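Local structure of metal cation efflux system protein CzcD (6VD9) at residues Ala14-Val18 with Glu51-Leu56; Val18-Leu24 with Leu36-Asn42; Lys33-Thr37 with Asp65-Val69. The protein transports zinc, probably out of the cytoplasm, as a cation diffusion facilitator whose C-terminal, probably cytoplasmic domain is this chain. One frame throughout, in Å; residues are numbered along the deposited sequence.

Contact 1. Residues Ala14-Val18 with Glu51-Leu56; sequences ATPGV and EVLPEL
Thr15, Val18, Val52 and Leu56 make the apolar part of this junction. The methyl CG1 of Val52 meets Val18 CG2 at 3.9 Å, the two side chains crossing at about a right angle. Leu56 reaches in from the next helical turn, its CD2 lying 3.5 Å from Thr15 OG1 and also close to Thr15 CB and CG2. On the outer side, Thr15 CG2 rests on the aliphatic CB of Glu55, whose carboxylate bends away. The remaining branch of Val52, CG2, lies against the turn backbone, 3.7 Å from Pro16 O.

Polar bonding is indirect or internal. One water donates to Pro16 O and to Glu51 O, each at 2.8 Å, tying the turn to the end of helix 48-51. Thr15 closes a type II turn through Val18 N to Thr15 O, with Gly17 at positive phi (92°). In Thr15, CG2 lies anti to the backbone N (chi1 -61°) and points to Glu55, while OG1, which also touches Leu56, bonds to Gln11 O of helix 5-13. Val52 sits at the N-cap position of helix 53-64.

The loop between helix 5-13 and strand 18-28 is thus packed against the start of helix 53-64 by methyl groups, with a single water bridging two main-chain carbonyls that could not bond to each other directly.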
loop_
_atom_site.group_PDB
_atom_site.type_symbol
_atom_site.label_atom_id
_atom_site.label_comp_id
_atom_site.label_asym_id
_atom_site.label_seq_id
_atom_site.Cartn_x
_atom_site.Cartn_y
_atom_site.Cartn_z
ATOM N N ALA A 14 12.383 8.452 -9.495
ATOM C CA ALA A 14 13.721 8.937 -9.100
ATOM C C ALA A 14 14.148 8.293 -7.782
ATOM O O ALA A 14 15.335 8.385 -7.439
ATOM C CB ALA A 14 13.727 10.430 -8.990
ATOM N N THR A 15 13.242 7.625 -7.072
ATOM C CA THR A 15 13.545 7.071 -5.729
ATOM C C THR A 15 14.383 5.808 -5.884
ATOM O O THR A 15 13.966 4.919 -6.610
ATOM C CB THR A 15 12.258 6.810 -4.939
ATOM O OG1 THR A 15 11.596 8.065 -4.790
ATOM C CG2 THR A 15 12.555 6.178 -3.591
ATOM N N PRO A 16 15.564 5.643 -5.223
ATOM C CA PRO A 16 16.347 4.415 -5.381
ATOM C C PRO A 16 15.516 3.172 -5.052
ATOM O O PRO A 16 14.774 3.211 -4.063
ATOM C CB PRO A 16 17.496 4.618 -4.369
ATOM C CG PRO A 16 17.685 6.087 -4.406
ATOM C CD PRO A 16 16.261 6.609 -4.355
ATOM N N GLY A 17 15.611 2.143 -5.885
ATOM C CA GLY A 17 14.951 0.835 -5.651
ATOM C C GLY A 17 13.580 0.750 -6.291
ATOM O O GLY A 17 12.945 -0.305 -6.146
ATOM N N VAL A 18 13.115 1.834 -6.941
ATOM C CA VAL A 18 11.848 1.869 -7.734
ATOM C C VAL A 18 12.168 1.576 -9.197
ATOM O O VAL A 18 12.906 2.387 -9.795
ATOM C CB VAL A 18 11.129 3.220 -7.650
ATOM C CG1 VAL A 18 9.957 3.246 -8.602
ATOM C CG2 VAL A 18 10.685 3.561 -6.231
ATOM N N GLU A 51 13.716 -0.338 2.668
ATOM C CA GLU A 51 14.727 0.332 1.811
ATOM C C GLU A 51 14.140 1.330 0.802
ATOM O O GLU A 51 14.956 2.028 0.130
ATOM C CB GLU A 51 15.549 -0.750 1.123
ATOM C CG GLU A 51 16.278 -1.672 2.099
ATOM C CD GLU A 51 17.358 -2.543 1.476
ATOM O OE1 GLU A 51 17.021 -3.561 0.896
ATOM O OE2 GLU A 51 18.588 -2.194 1.612
ATOM N N VAL A 52 12.807 1.355 0.635
ATOM C CA VAL A 52 12.094 2.230 -0.320
ATOM C C VAL A 52 10.942 2.934 0.407
ATOM O O VAL A 52 10.776 4.133 0.183
ATOM C CB VAL A 52 11.611 1.430 -1.536
ATOM C CG1 VAL A 52 10.952 2.354 -2.526
ATOM C CG2 VAL A 52 12.777 0.713 -2.224
ATOM N N LEU A 53 10.121 2.214 1.188
ATOM C CA LEU A 53 8.883 2.833 1.768
ATOM C C LEU A 53 9.208 4.098 2.570
ATOM O O LEU A 53 8.530 5.111 2.432
ATOM C CB LEU A 53 8.129 1.794 2.586
ATOM C CG LEU A 53 6.826 2.265 3.237
ATOM C CD1 LEU A 53 5.869 2.820 2.192
ATOM C CD2 LEU A 53 6.169 1.131 3.946
ATOM N N PRO A 54 10.220 4.100 3.460
ATOM C CA PRO A 54 10.488 5.289 4.265
ATOM C C PRO A 54 10.888 6.486 3.396
ATOM O O PRO A 54 10.441 7.597 3.685
ATOM C CB PRO A 54 11.645 4.870 5.197
ATOM C CG PRO A 54 11.647 3.370 5.161
ATOM C CD PRO A 54 11.096 2.976 3.799
ATOM N N GLU A 55 11.654 6.238 2.320
ATOM C CA GLU A 55 12.082 7.296 1.367
ATOM C C GLU A 55 10.877 7.838 0.598
ATOM O O GLU A 55 10.787 9.056 0.430
ATOM C CB GLU A 55 13.146 6.775 0.406
ATOM C CG GLU A 55 14.437 6.428 1.122
ATOM C CD GLU A 55 14.578 5.111 1.875
ATOM O OE1 GLU A 55 13.598 4.310 1.982
ATOM O OE2 GLU A 55 15.722 4.881 2.401
ATOM N N LEU A 56 9.971 6.974 0.118
ATOM C CA LEU A 56 8.753 7.467 -0.572
ATOM C C LEU A 56 7.886 8.273 0.410
ATOM O O LEU A 56 7.375 9.292 -0.011
ATOM C CB LEU A 56 7.972 6.305 -1.173
ATOM C CG LEU A 56 8.628 5.611 -2.370
ATOM C CD1 LEU A 56 7.833 4.372 -2.755
ATOM C CD2 LEU A 56 8.686 6.541 -3.564
HETATM O O HOH W 1 15.122 4.257 -1.495
#

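Contact 2. Residues Val18-Leu24 with Leu36-Asn42; sequences VKSFHDL and LTVHVVN. With NI (nickel (II) ion), chain E.
His22 and His39 meet at the nickel site, the His22 ring carrying His39 CB over one face, 3.4 Å above the ring plane and offset toward the rim. Val41 CG2 lies at the His22 edge near its plane, as does a metal-bound water. The His39 ring has Asp23 OD2 over its centre. The rings are oblique to each other, their centroids 5.5 Å apart and their planes at 44°. With chi1 at 54°, His22 leans across toward His39 and sets NE2 2.3 Å from nickel; His39 ND1 makes a longer approach to the metal, 2.7 Å. Glu74 and three waters join the site, and one of those waters also donates to Asp23 OD2.

Beneath the metal, His22 and His39 form an antiparallel hydrogen-bonded pair through both backbone N-H groups. Val41 N bonds to Ser20 O at 2.8 Å. Farther along, Lys19 and Ser20 both face Val41 in a classic beta bulge: Val41 O takes Lys19 N at 2.9 Å and, weakly, Ser20 N. Beyond the histidines, a water links the carbonyl of Asp23 to Thr37 OG1. On the other face, Phe21 CD1 meets Val38 CG2 at 3.7 Å, and Leu24 CD1 packs 3.8 Å from Leu36 CD1.

The two strands form a beta hairpin. Helix 5-13 packs on Phe21 through Glu9, Ile12 and Leu13, and on Leu24 through Leu5. Strand 68-74 flanks strand 34-42, with Ile71 on Val38 and Phe73 on Val40, while His39 NE2 bonds to Thr70 OG1 of the second subunit.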
loop_
_atom_site.group_PDB
_atom_site.type_symbol
_atom_site.label_atom_id
_atom_site.label_comp_id
_atom_site.label_asym_id
_atom_site.label_seq_id
_atom_site.Cartn_x
_atom_site.Cartn_y
_atom_site.Cartn_z
ATOM N N VAL A 18 13.115 1.834 -6.941
ATOM C CA VAL A 18 11.848 1.869 -7.734
ATOM C C VAL A 18 12.168 1.576 -9.197
ATOM O O VAL A 18 12.906 2.387 -9.795
ATOM C CB VAL A 18 11.129 3.220 -7.650
ATOM C CG1 VAL A 18 9.957 3.246 -8.602
ATOM C CG2 VAL A 18 10.685 3.561 -6.231
ATOM N N LYS A 19 11.635 0.474 -9.718
ATOM C CA LYS A 19 11.782 0.036 -11.123
ATOM C C LYS A 19 10.663 0.695 -11.966
ATOM O O LYS A 19 10.940 1.226 -13.063
ATOM C CB LYS A 19 11.888 -1.503 -11.122
ATOM C CG LYS A 19 11.994 -2.171 -12.486
ATOM C CD LYS A 19 11.694 -3.701 -12.500
ATOM C CE LYS A 19 11.912 -4.346 -13.850
ATOM N NZ LYS A 19 11.601 -5.806 -13.865
ATOM N N SER A 20 9.404 0.679 -11.495
ATOM C CA SER A 20 8.253 1.226 -12.242
ATOM C C SER A 20 7.086 1.413 -11.267
ATOM O O SER A 20 7.169 0.925 -10.144
ATOM C CB SER A 20 7.882 0.333 -13.397
ATOM O OG SER A 20 7.392 -0.927 -12.950
ATOM N N PHE A 21 6.006 2.004 -11.702
ATOM C CA PHE A 21 4.790 2.089 -10.867
ATOM C C PHE A 21 3.574 2.058 -11.764
ATOM O O PHE A 21 3.683 2.357 -12.953
ATOM C CB PHE A 21 4.866 3.348 -10.006
ATOM C CG PHE A 21 4.600 4.615 -10.770
ATOM C CD1 PHE A 21 3.342 5.132 -10.809
ATOM C CD2 PHE A 21 5.637 5.352 -11.335
ATOM C CE1 PHE A 21 3.083 6.269 -11.562
ATOM C CE2 PHE A 21 5.380 6.521 -12.031
ATOM C CZ PHE A 21 4.115 6.984 -12.113
ATOM N N HIS A 22 2.417 1.776 -11.203
ATOM C CA HIS A 22 1.147 1.879 -11.961
ATOM C C HIS A 22 0.067 2.180 -10.945
ATOM O O HIS A 22 0.358 2.098 -9.713
ATOM C CB HIS A 22 0.893 0.594 -12.752
ATOM C CG HIS A 22 0.927 -0.637 -11.923
ATOM N ND1 HIS A 22 2.123 -1.332 -11.648
ATOM C CD2 HIS A 22 -0.060 -1.339 -11.334
ATOM C CE1 HIS A 22 1.838 -2.381 -10.904
ATOM N NE2 HIS A 22 0.530 -2.412 -10.704
ATOM N N ASP A 23 -1.136 2.437 -11.442
ATOM C CA ASP A 23 -2.357 2.647 -10.610
ATOM C C ASP A 23 -2.072 3.736 -9.551
ATOM O O ASP A 23 -2.464 3.541 -8.371
ATOM C CB ASP A 23 -2.819 1.349 -9.932
ATOM C CG ASP A 23 -3.165 0.173 -10.848
ATOM O OD1 ASP A 23 -3.035 0.313 -12.040
ATOM O OD2 ASP A 23 -3.516 -0.901 -10.321
ATOM N N LEU A 24 -1.405 4.827 -9.937
ATOM C CA LEU A 24 -1.224 6.011 -9.069
ATOM C C LEU A 24 -2.561 6.733 -9.035
ATOM O O LEU A 24 -3.071 7.089 -10.140
ATOM C CB LEU A 24 -0.112 6.925 -9.600
ATOM C CG LEU A 24 0.091 8.243 -8.879
ATOM C CD1 LEU A 24 0.498 8.015 -7.398
ATOM C CD2 LEU A 24 1.190 9.036 -9.563
ATOM N N LEU A 36 -3.203 9.424 -1.449
ATOM C CA LEU A 36 -2.456 8.845 -2.595
ATOM C C LEU A 36 -2.456 7.337 -2.428
ATOM O O LEU A 36 -2.182 6.875 -1.317
ATOM C CB LEU A 36 -1.026 9.377 -2.609
ATOM C CG LEU A 36 -0.112 8.840 -3.716
ATOM C CD1 LEU A 36 0.966 9.843 -4.092
ATOM C CD2 LEU A 36 0.546 7.539 -3.298
ATOM N N THR A 37 -2.697 6.606 -3.514
ATOM C CA THR A 37 -2.383 5.157 -3.521
ATOM C C THR A 37 -1.522 4.931 -4.751
ATOM O O THR A 37 -1.737 5.630 -5.765
ATOM C CB THR A 37 -3.625 4.261 -3.488
ATOM O OG1 THR A 37 -4.358 4.513 -4.676
ATOM C CG2 THR A 37 -4.527 4.554 -2.303
ATOM N N VAL A 38 -0.657 3.934 -4.672
ATOM C CA VAL A 38 0.190 3.587 -5.831
ATOM C C VAL A 38 0.686 2.160 -5.671
ATOM O O VAL A 38 0.815 1.688 -4.538
ATOM C CB VAL A 38 1.314 4.617 -6.048
ATOM C CG1 VAL A 38 2.354 4.618 -4.938
ATOM C CG2 VAL A 38 1.949 4.456 -7.421
ATOM N N HIS A 39 0.852 1.475 -6.802
ATOM C CA HIS A 39 1.520 0.152 -6.880
ATOM C C HIS A 39 2.945 0.313 -7.432
ATOM O O HIS A 39 3.105 0.744 -8.579
ATOM C CB HIS A 39 0.687 -0.856 -7.660
ATOM C CG HIS A 39 -0.618 -1.174 -7.017
ATOM N ND1 HIS A 39 -1.112 -2.459 -6.979
ATOM C CD2 HIS A 39 -1.565 -0.394 -6.446
ATOM C CE1 HIS A 39 -2.297 -2.451 -6.393
ATOM N NE2 HIS A 39 -2.588 -1.212 -6.048
ATOM N N VAL A 40 3.947 -0.054 -6.651
ATOM C CA VAL A 40 5.373 0.140 -7.041
ATOM C C VAL A 40 5.995 -1.220 -7.339
ATOM O O VAL A 40 5.863 -2.169 -6.505
ATOM C CB VAL A 40 6.156 0.898 -5.964
ATOM C CG1 VAL A 40 7.643 0.887 -6.240
ATOM C CG2 VAL A 40 5.623 2.321 -5.832
ATOM N N VAL A 41 6.688 -1.324 -8.472
ATOM C CA VAL A 41 7.518 -2.529 -8.742
ATOM C C VAL A 41 8.920 -2.170 -8.250
ATOM O O VAL A 41 9.512 -1.216 -8.786
ATOM C CB VAL A 41 7.465 -2.923 -10.222
ATOM C CG1 VAL A 41 8.377 -4.116 -10.497
ATOM C CG2 VAL A 41 6.030 -3.194 -10.673
ATOM N N ASN A 42 9.417 -2.848 -7.214
ATOM C CA ASN A 42 10.748 -2.522 -6.638
ATOM C C ASN A 42 11.775 -3.362 -7.394
ATOM O O ASN A 42 11.365 -4.386 -7.979
ATOM C CB ASN A 42 10.804 -2.751 -5.134
ATOM C CG ASN A 42 10.450 -4.172 -4.752
ATOM O OD1 ASN A 42 11.359 -4.989 -4.519
ATOM N ND2 ASN A 42 9.170 -4.466 -4.635
HETATM NI NI NI E . -0.477 -3.825 -9.160
HETATM O O HOH W 2 -3.669 2.611 -6.408
HETATM O O HOH W 3 -2.686 -3.320 -10.203
HETATM O O HOH W 4 -1.218 -5.305 -8.239
HETATM O O HOH W 5 0.036 -5.429 -10.663
#

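Contact 3. Residues Lys33-Thr37 with Asp65-Val69; sequences KASLT and DITHV
Leu36 N donates to His68 O at 2.9 Å, the one direct hydrogen bond across these segments, arriving nearly end-on to the carbonyl. The same oxygen receives Ser35 CA in a CA-H...O contact at 3.4 Å, and Val69 CA makes the matching contact with Leu36 O. On the apolar side Ile66 spans two residues of the strand: CG1 meets Ala34 CB at 3.8 Å and CG2 meets Leu36 CB at 3.9 Å. Its chi1 of -57° turns the two branches to these separate partners. Val69 CG2 approaches Leu36 CB more loosely.

Ahead of that bond, a water donates to Ala34 O and accepts from Thr67 N at 2.9 Å; His68 ND1 has a weak bond to it, the water lying in the ring plane at the edge. His68 CB touches Ala34 O.

Farther out, Leu60 of helix 53-64 packs on Leu36 and Val69, and a backbone bond joins Ile66 to Leu60. Asp65, the first residue past that helix, with positive phi, starts the turn that leads to the parallel strand, completing a beta-alpha-beta crossover from strand 34-42. Val69 O bonds to His39 NE2 of the second subunit.

Water therefore joins the backbones at Ala34 and Thr67, direct bonding takes over at Leu36, and the apolar contacts of Ile66 tie the helix exit to the sheet.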
loop_
_atom_site.group_PDB
_atom_site.type_symbol
_atom_site.label_atom_id
_atom_site.label_comp_id
_atom_site.label_asym_id
_atom_site.label_seq_id
_atom_site.Cartn_x
_atom_site.Cartn_y
_atom_site.Cartn_z
ATOM N N LYS A 33 -7.398 17.555 2.350
ATOM C CA LYS A 33 -6.028 16.964 2.320
ATOM C C LYS A 33 -5.923 15.915 1.203
ATOM O O LYS A 33 -6.917 15.221 0.928
ATOM C CB LYS A 33 -5.701 16.304 3.663
ATOM N N ALA A 34 -4.725 15.775 0.621
ATOM C CA ALA A 34 -4.405 14.822 -0.466
ATOM C C ALA A 34 -4.344 13.393 0.093
ATOM O O ALA A 34 -3.841 13.198 1.216
ATOM C CB ALA A 34 -3.101 15.217 -1.100
ATOM N N SER A 35 -4.929 12.438 -0.632
ATOM C CA SER A 35 -4.776 10.985 -0.387
ATOM C C SER A 35 -4.099 10.394 -1.624
ATOM O O SER A 35 -4.421 10.825 -2.721
ATOM C CB SER A 35 -6.098 10.349 -0.095
ATOM O OG SER A 35 -5.972 8.978 0.209
ATOM N N LEU A 36 -3.203 9.424 -1.449
ATOM C CA LEU A 36 -2.456 8.845 -2.595
ATOM C C LEU A 36 -2.456 7.337 -2.428
ATOM O O LEU A 36 -2.182 6.875 -1.317
ATOM C CB LEU A 36 -1.026 9.377 -2.609
ATOM C CG LEU A 36 -0.112 8.840 -3.716
ATOM C CD1 LEU A 36 0.966 9.843 -4.092
ATOM C CD2 LEU A 36 0.546 7.539 -3.298
ATOM N N THR A 37 -2.697 6.606 -3.514
ATOM C CA THR A 37 -2.383 5.157 -3.521
ATOM C C THR A 37 -1.522 4.931 -4.751
ATOM O O THR A 37 -1.737 5.630 -5.765
ATOM C CB THR A 37 -3.625 4.261 -3.488
ATOM O OG1 THR A 37 -4.358 4.513 -4.676
ATOM C CG2 THR A 37 -4.527 4.554 -2.303
ATOM N N ASP A 65 3.381 17.592 0.308
ATOM C CA ASP A 65 2.472 17.745 1.466
ATOM C C ASP A 65 1.421 16.639 1.436
ATOM O O ASP A 65 0.238 16.892 1.845
ATOM C CB ASP A 65 1.907 19.172 1.526
ATOM C CG ASP A 65 3.006 20.225 1.644
ATOM O OD1 ASP A 65 3.806 20.168 2.622
ATOM O OD2 ASP A 65 3.086 21.087 0.737
ATOM N N ILE A 66 1.829 15.436 1.015
ATOM C CA ILE A 66 0.920 14.252 0.979
ATOM C C ILE A 66 1.317 13.330 2.125
ATOM O O ILE A 66 2.456 12.807 2.120
ATOM C CB ILE A 66 0.961 13.542 -0.386
ATOM C CG1 ILE A 66 0.605 14.506 -1.516
ATOM C CG2 ILE A 66 0.049 12.321 -0.369
ATOM C CD1 ILE A 66 0.616 13.889 -2.908
ATOM N N THR A 67 0.442 13.169 3.105
ATOM C CA THR A 67 0.745 12.373 4.320
ATOM C C THR A 67 -0.273 11.243 4.515
ATOM O O THR A 67 -0.145 10.542 5.541
ATOM C CB THR A 67 0.818 13.259 5.568
ATOM O OG1 THR A 67 -0.478 13.809 5.777
ATOM C CG2 THR A 67 1.829 14.374 5.455
ATOM N N HIS A 68 -1.268 11.104 3.625
ATOM C CA HIS A 68 -2.249 9.988 3.646
ATOM C C HIS A 68 -1.879 9.090 2.467
ATOM O O HIS A 68 -2.294 9.425 1.355
ATOM C CB HIS A 68 -3.689 10.498 3.542
ATOM C CG HIS A 68 -4.203 11.110 4.800
ATOM N ND1 HIS A 68 -3.904 12.419 5.162
ATOM C CD2 HIS A 68 -4.970 10.601 5.784
ATOM C CE1 HIS A 68 -4.457 12.687 6.331
ATOM N NE2 HIS A 68 -5.125 11.585 6.741
ATOM N N VAL A 69 -1.044 8.092 2.712
ATOM C CA VAL A 69 -0.400 7.271 1.646
ATOM C C VAL A 69 -0.639 5.775 1.873
ATOM O O VAL A 69 -0.553 5.292 3.011
ATOM C CB VAL A 69 1.094 7.624 1.607
ATOM C CG1 VAL A 69 1.931 6.642 0.822
ATOM C CG2 VAL A 69 1.302 9.034 1.087
HETATM O O HOH W 6 -2.276 14.226 2.818
#

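How the contacts relate
All three contacts, in one small alpha/beta domain, mix core and surface: contact 2 sets buried Val38 and Val40 against exposed Lys19 and Asp23, contact 3 buried Leu36 against exposed His68, contact 1 buried Val52 against exposed Pro16. Contacts 2 and 3 share Leu36 and Thr37 on the middle strand 34-42, antiparallel to its partner in contact 2, parallel in contact 3; both hydrogen-bond to the second subunit. Contact 1 shares Val18 with contact 2 but does not touch contact 3, across the chain's centre. Contact 1, loop against helix start, relies on methyls and one water; contact 2 has antiparallel ladder bonding interrupted by a bulge, plus metal ligands; contact 3 mixes one direct bond with water bridging.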